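Long-range contacts in SAM-dependent methyltransferase (Anabaena variabilis ATCC 29413, PDB 3GGD), which probably transfers methyl groups from S-adenosylmethionine to an unidentified acceptor, and binds S-adenosyl-L-homocysteine in a Rossmann-like domain: residues 167-172 with 194-199; 111-116 with 145-150. One frame throughout, in Å; residues are numbered along the deposited sequence. Where two conformers were deposited one is given.

Interaction 1 of 2, residues 167-172 with 194-199. With SO4 (sulfate ion), chain G.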
loop_
_atom_site.group_PDB
_atom_site.type_symbol
_atom_site.label_atom_id
_atom_site.label_comp_id
_atom_site.label_asym_id
_atom_site.label_seq_id
_atom_site.Cartn_x
_atom_site.Cartn_y
_atom_site.Cartn_z
ATOM N N GLY A 167 0.952 2.683 -17.025
ATOM C CA GLY A 167 -0.143 1.996 -17.690
ATOM C C GLY A 167 -1.375 1.919 -16.823
ATOM O O GLY A 167 -2.445 1.614 -17.299
ATOM N N CYS A 168 -1.238 2.245 -15.549
ATOM C CA CYS A 168 -2.381 2.174 -14.635
ATOM C C CYS A 168 -3.620 2.914 -15.149
ATOM O O CYS A 168 -4.722 2.367 -15.149
ATOM C CB CYS A 168 -1.995 2.743 -13.261
ATOM S SG CYS A 168 -3.441 2.895 -12.087
ATOM N N ILE A 169 -3.440 4.178 -15.526
ATOM C CA ILE A 169 -4.570 5.031 -15.929
ATOM C C ILE A 169 -5.159 4.545 -17.262
ATOM O O ILE A 169 -6.372 4.491 -17.407
ATOM C CB ILE A 169 -4.173 6.554 -15.935
ATOM C CG1 ILE A 169 -3.716 7.002 -14.520
ATOM C CG2 ILE A 169 -5.296 7.455 -16.513
ATOM C CD1 ILE A 169 -4.677 6.745 -13.363
ATOM N N ASP A 170 -4.307 4.178 -18.218
ATOM C CA ASP A 170 -4.789 3.588 -19.447
ATOM C C ASP A 170 -5.592 2.297 -19.202
ATOM O O ASP A 170 -6.590 2.038 -19.844
ATOM C CB ASP A 170 -3.624 3.228 -20.345
ATOM C CG ASP A 170 -2.971 4.447 -21.008
ATOM O OD1 ASP A 170 -3.545 5.570 -21.005
ATOM O OD2 ASP A 170 -1.861 4.249 -21.552
ATOM N N PHE A 171 -5.108 1.471 -18.295
ATOM C CA PHE A 171 -5.772 0.234 -17.961
ATOM C C PHE A 171 -7.214 0.502 -17.511
ATOM O O PHE A 171 -8.163 -0.092 -18.025
ATOM C CB PHE A 171 -5.002 -0.484 -16.841
ATOM C CG PHE A 171 -5.706 -1.705 -16.326
ATOM C CD1 PHE A 171 -5.531 -2.931 -16.944
ATOM C CD2 PHE A 171 -6.563 -1.612 -15.246
ATOM C CE1 PHE A 171 -6.199 -4.060 -16.474
ATOM C CE2 PHE A 171 -7.239 -2.721 -14.787
ATOM C CZ PHE A 171 -7.052 -3.954 -15.420
ATOM N N PHE A 172 -7.369 1.409 -16.554
ATOM C CA PHE A 172 -8.707 1.716 -16.055
ATOM C C PHE A 172 -9.587 2.425 -17.093
ATOM O O PHE A 172 -10.779 2.136 -17.206
ATOM C CB PHE A 172 -8.651 2.484 -14.739
ATOM C CG PHE A 172 -8.269 1.639 -13.581
ATOM C CD1 PHE A 172 -9.084 0.596 -13.184
ATOM C CD2 PHE A 172 -7.106 1.884 -12.878
ATOM C CE1 PHE A 172 -8.729 -0.203 -12.142
ATOM C CE2 PHE A 172 -6.729 1.085 -11.805
ATOM C CZ PHE A 172 -7.534 0.053 -11.419
ATOM N N ILE A 194 -10.313 10.094 -3.592
ATOM C CA ILE A 194 -9.088 9.290 -3.783
ATOM C C ILE A 194 -9.029 8.823 -5.235
ATOM O O ILE A 194 -10.080 8.531 -5.849
ATOM C CB ILE A 194 -9.090 8.060 -2.837
ATOM C CG1 ILE A 194 -9.083 8.532 -1.359
ATOM C CG2 ILE A 194 -7.909 7.088 -3.128
ATOM C CD1 ILE A 194 -9.684 7.532 -0.340
ATOM N N ARG A 195 -7.814 8.812 -5.796
ATOM C CA ARG A 195 -7.591 8.402 -7.185
ATOM C C ARG A 195 -6.393 7.480 -7.260
ATOM O O ARG A 195 -5.412 7.668 -6.549
ATOM C CB ARG A 195 -7.313 9.591 -8.096
ATOM C CG ARG A 195 -8.457 10.584 -8.205
ATOM C CD ARG A 195 -9.604 9.997 -9.005
ATOM N NE ARG A 195 -10.743 10.925 -9.141
ATOM C CZ ARG A 195 -11.769 11.025 -8.299
ATOM N NH1 ARG A 195 -11.870 10.272 -7.214
ATOM N NH2 ARG A 195 -12.713 11.883 -8.558
ATOM N N PRO A 196 -6.466 6.481 -8.137
ATOM C CA PRO A 196 -5.294 5.649 -8.361
ATOM C C PRO A 196 -4.288 6.483 -9.128
ATOM O O PRO A 196 -4.676 7.396 -9.868
ATOM C CB PRO A 196 -5.829 4.511 -9.244
ATOM C CG PRO A 196 -6.947 5.118 -9.986
ATOM C CD PRO A 196 -7.573 6.133 -9.041
ATOM N N GLY A 197 -3.011 6.151 -8.976
ATOM C CA GLY A 197 -1.954 6.828 -9.708
ATOM C C GLY A 197 -0.891 5.848 -10.159
ATOM O O GLY A 197 -1.143 4.636 -10.260
ATOM N N ILE A 198 0.309 6.389 -10.402
ATOM C CA ILE A 198 1.444 5.668 -11.020
ATOM C C ILE A 198 2.725 5.800 -10.172
ATOM O O ILE A 198 3.079 6.914 -9.814
ATOM C CB ILE A 198 1.735 6.289 -12.425
ATOM C CG1 ILE A 198 0.480 6.263 -13.325
ATOM C CG2 ILE A 198 2.914 5.583 -13.137
ATOM C CD1 ILE A 198 0.504 7.309 -14.469
ATOM N N PHE A 199 3.424 4.693 -9.873
ATOM C CA PHE A 199 4.710 4.744 -9.196
ATOM C C PHE A 199 5.709 3.925 -10.027
ATOM O O PHE A 199 5.414 2.791 -10.423
ATOM C CB PHE A 199 4.600 4.218 -7.763
ATOM C CG PHE A 199 5.772 4.565 -6.907
ATOM C CD1 PHE A 199 6.868 3.719 -6.843
ATOM C CD2 PHE A 199 5.792 5.740 -6.196
ATOM C CE1 PHE A 199 7.951 4.033 -6.073
ATOM C CE2 PHE A 199 6.887 6.089 -5.415
ATOM C CZ PHE A 199 7.960 5.225 -5.337
HETATM S S SO4 G . -0.690 5.718 -17.498
HETATM O O1 SO4 G . -1.640 4.688 -17.928
HETATM O O2 SO4 G . -0.773 6.898 -18.375
HETATM O O3 SO4 G . 0.684 5.169 -17.383
HETATM O O4 SO4 G . -1.090 6.193 -16.170
#

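Interaction 2 of 2, residues 111-116 with 145-150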
loop_
_atom_site.group_PDB
_atom_site.type_symbol
_atom_site.label_atom_id
_atom_site.label_comp_id
_atom_site.label_asym_id
_atom_site.label_seq_id
_atom_site.Cartn_x
_atom_site.Cartn_y
_atom_site.Cartn_z
ATOM N N LEU A 111 2.350 11.166 6.115
ATOM C CA LEU A 111 2.561 12.524 5.664
ATOM C C LEU A 111 2.963 13.411 6.828
ATOM O O LEU A 111 3.164 14.581 6.631
ATOM C CB LEU A 111 1.323 13.075 4.922
ATOM C CG LEU A 111 0.912 12.228 3.698
ATOM C CD1 LEU A 111 -0.299 12.929 2.964
ATOM C CD2 LEU A 111 2.082 12.036 2.738
ATOM N N VAL A 112 3.166 12.831 8.016
ATOM C CA VAL A 112 3.603 13.593 9.204
ATOM C C VAL A 112 4.837 12.874 9.752
ATOM O O VAL A 112 4.710 12.011 10.634
ATOM C CB VAL A 112 2.477 13.708 10.270
ATOM C CG1 VAL A 112 2.885 14.681 11.452
ATOM C CG2 VAL A 112 1.172 14.223 9.635
ATOM N N PRO A 113 6.027 13.177 9.191
ATOM C CA PRO A 113 7.233 12.388 9.503
ATOM C C PRO A 113 7.657 12.342 10.964
ATOM O O PRO A 113 8.297 11.410 11.352
ATOM C CB PRO A 113 8.317 13.014 8.605
ATOM C CG PRO A 113 7.498 13.556 7.422
ATOM C CD PRO A 113 6.334 14.205 8.186
ATOM N N GLU A 114 7.243 13.291 11.766
ATOM C CA GLU A 114 7.479 13.225 13.205
ATOM C C GLU A 114 6.870 11.950 13.847
ATOM O O GLU A 114 7.400 11.437 14.832
ATOM C CB GLU A 114 6.896 14.463 13.871
ATOM C CG GLU A 114 6.985 14.419 15.389
ATOM N N GLN A 115 5.774 11.447 13.297
ATOM C CA GLN A 115 5.181 10.226 13.833
ATOM C C GLN A 115 6.103 9.026 13.559
ATOM O O GLN A 115 6.316 8.171 14.418
ATOM C CB GLN A 115 3.780 10.034 13.251
ATOM C CG GLN A 115 2.835 11.163 13.691
ATOM C CD GLN A 115 1.407 11.000 13.239
ATOM O OE1 GLN A 115 0.991 9.915 12.827
ATOM N NE2 GLN A 115 0.635 12.084 13.324
ATOM N N ALA A 116 6.682 8.980 12.366
ATOM C CA ALA A 116 7.679 7.967 12.063
ATOM C C ALA A 116 8.898 8.074 12.986
ATOM O O ALA A 116 9.436 7.055 13.427
ATOM C CB ALA A 116 8.072 8.021 10.529
ATOM N N LEU A 145 5.972 11.243 2.468
ATOM C CA LEU A 145 5.895 9.819 2.724
ATOM C C LEU A 145 7.323 9.202 2.594
ATOM O O LEU A 145 7.727 8.336 3.395
ATOM C CB LEU A 145 4.897 9.142 1.770
ATOM C CG LEU A 145 4.704 7.622 1.924
ATOM C CD1 LEU A 145 4.380 7.223 3.349
ATOM C CD2 LEU A 145 3.628 7.075 0.926
ATOM N N GLY A 146 8.075 9.638 1.583
ATOM C CA GLY A 146 9.464 9.176 1.446
ATOM C C GLY A 146 10.257 9.471 2.734
ATOM O O GLY A 146 11.005 8.617 3.210
ATOM N N GLN A 147 10.094 10.668 3.297
ATOM C CA GLN A 147 10.748 11.020 4.588
ATOM C C GLN A 147 10.378 9.997 5.698
ATOM O O GLN A 147 11.261 9.439 6.371
ATOM C CB GLN A 147 10.383 12.428 5.006
ATOM C CG GLN A 147 10.978 13.500 4.091
ATOM C CD GLN A 147 10.535 14.907 4.460
ATOM O OE1 GLN A 147 10.541 15.782 3.630
ATOM N NE2 GLN A 147 10.171 15.122 5.676
ATOM N N SER A 148 9.083 9.735 5.861
ATOM C CA SER A 148 8.631 8.781 6.855
ATOM C C SER A 148 9.276 7.415 6.687
ATOM O O SER A 148 9.746 6.802 7.649
ATOM C CB SER A 148 7.103 8.693 6.837
ATOM O OG SER A 148 6.504 9.912 7.295
ATOM N N LEU A 149 9.300 6.926 5.459
ATOM C CA LEU A 149 9.845 5.630 5.177
ATOM C C LEU A 149 11.344 5.550 5.469
ATOM O O LEU A 149 11.807 4.569 6.018
ATOM C CB LEU A 149 9.503 5.217 3.724
ATOM C CG LEU A 149 7.981 5.024 3.492
ATOM C CD1 LEU A 149 7.604 4.962 1.982
ATOM C CD2 LEU A 149 7.360 3.771 4.227
ATOM N N ARG A 150 12.077 6.591 5.086
ATOM C CA ARG A 150 13.496 6.701 5.290
ATOM C C ARG A 150 13.788 6.634 6.802
ATOM O O ARG A 150 14.721 5.965 7.230
ATOM C CB ARG A 150 14.005 8.042 4.696
ATOM C CG ARG A 150 15.476 8.341 4.994
ATOM C CD ARG A 150 16.011 9.650 4.436
ATOM N NE ARG A 150 16.056 9.518 2.990
ATOM C CZ ARG A 150 15.128 9.927 2.132
ATOM N NH1 ARG A 150 14.061 10.638 2.518
ATOM N NH2 ARG A 150 15.286 9.619 0.851
HETATM O O HOH W 1 5.188 9.210 9.678
#

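Interaction 1 of 2, residues 167-172 with 194-199
Pro196 is the apolar centre of this contact, met by three side chains from the first five residues of helix 168-179. Cys168 reaches it from the helix start: its SG, placed beside its own carbonyl carbon by a chi1 of 173°, lies 4.0 Å from Pro196 CB. One turn on, Phe172 sends CD2 to within 4.3 Å of Pro196 CG, the proline standing oblique to the ring. One face of that ring is covered by the neighbouring Phe171, whose CD2 sits over its centre, edge toward face; Leu186 and Leu5 also touch Phe172. Ile169 comes in beside them, its CD1 meeting the backbone of the loop at 3.6 Å from Pro196 O and approaching the pyrrolidine ring more loosely.

Across the contact, Cys168 SG also lies 3.4 Å from Gly197 O.

In a class I methyltransferase fold the first five strands are joined by Rossmann-like crossovers. Helix 168-179 follows the fifth of them, 158-164, and the loop 194-199 lies between two later helices before the sixth strand. Phe199 makes backbone hydrogen bonds with Leu164 at the end of strand 158-164, while Gly197 N is bonded to His135 ND1.

Anion binding occupies the start of the helix. Gly167, at the N-cap position, precedes a turn whose amides point at a sulfate, probably from the crystallisation liquor. Asp170 N gives O1 of the ion an almost straight bond of 2.7 Å (175°), and Ile169 N a longer one of 3.2 Å to O4. Gly167 N is modelled 2.5 Å from O3, too short to be taken at face value. The positive end of the helix dipole would be expected to favour an anion here, even with the Asp170 carboxylate close by.

Interaction 2 of 2, residues 111-116 with 145-150
The torsions of Leu111 and Ser148 set this contact, each bringing its group to a different partner, CD2 to Leu145 and OG to Pro113: Leu111 has CG turned opposite its carbonyl carbon (chi1 -58°) and an extended chi2, and in Ser148 a similar chi1 of -68° swings OG toward the start of helix 113-123. The leucine's CD2 thereby reaches 4.2 Å from Leu145 CB, the two side chains crossing at a slant. The serine hydroxyl lies 3.4 Å from Pro113 CA and is hydrogen-bonded to Gly110 O, in the turn that binds S-adenosyl-L-homocysteine.

These are neighbouring helices of the Rossmann-like fold: 113-123 belongs to the crossover from strand 103-107 to 127-131, and 142-153 to the next, from 127-131 to 158-164. They come close where side chains are small. Ala116 CB rests 3.5 Å from Ser148 O and 3.9 Å from Ser148 CB, and the Pro113 ring lies across Gln147, with CG 3.9 Å from Gln147 CB.

A single water bridges the helices, donating to Ser148 OG (2.8 Å) and to Val112 O (3.0 Å) and accepting a weak bond from Ala116 N.

In the fold
Interactions 1 and 2 do not touch: their centres are 24 Å apart and their nearest atoms about 7 Å. Helix 142-153 connects them, for its Arg142 NH1 bonds Ile198 O of the loop 194-199 while Leu145 and Ser148 further along it enter interaction 2. Phe134 adds an apolar bridge, meeting Phe199 as well as Leu145 and Leu149. Interaction 2 borders the S-adenosyl-L-homocysteine pocket, the side chain of Leu111 being about 4 Å from the ligand; interaction 1 is farther off, with the side chain of Pro196 about 10 Å from it and about 4 Å from an unidentified ligand. At the end of segment 145-150, Arg150 forms a salt bridge with Asp210, which binds cobalt together with His244.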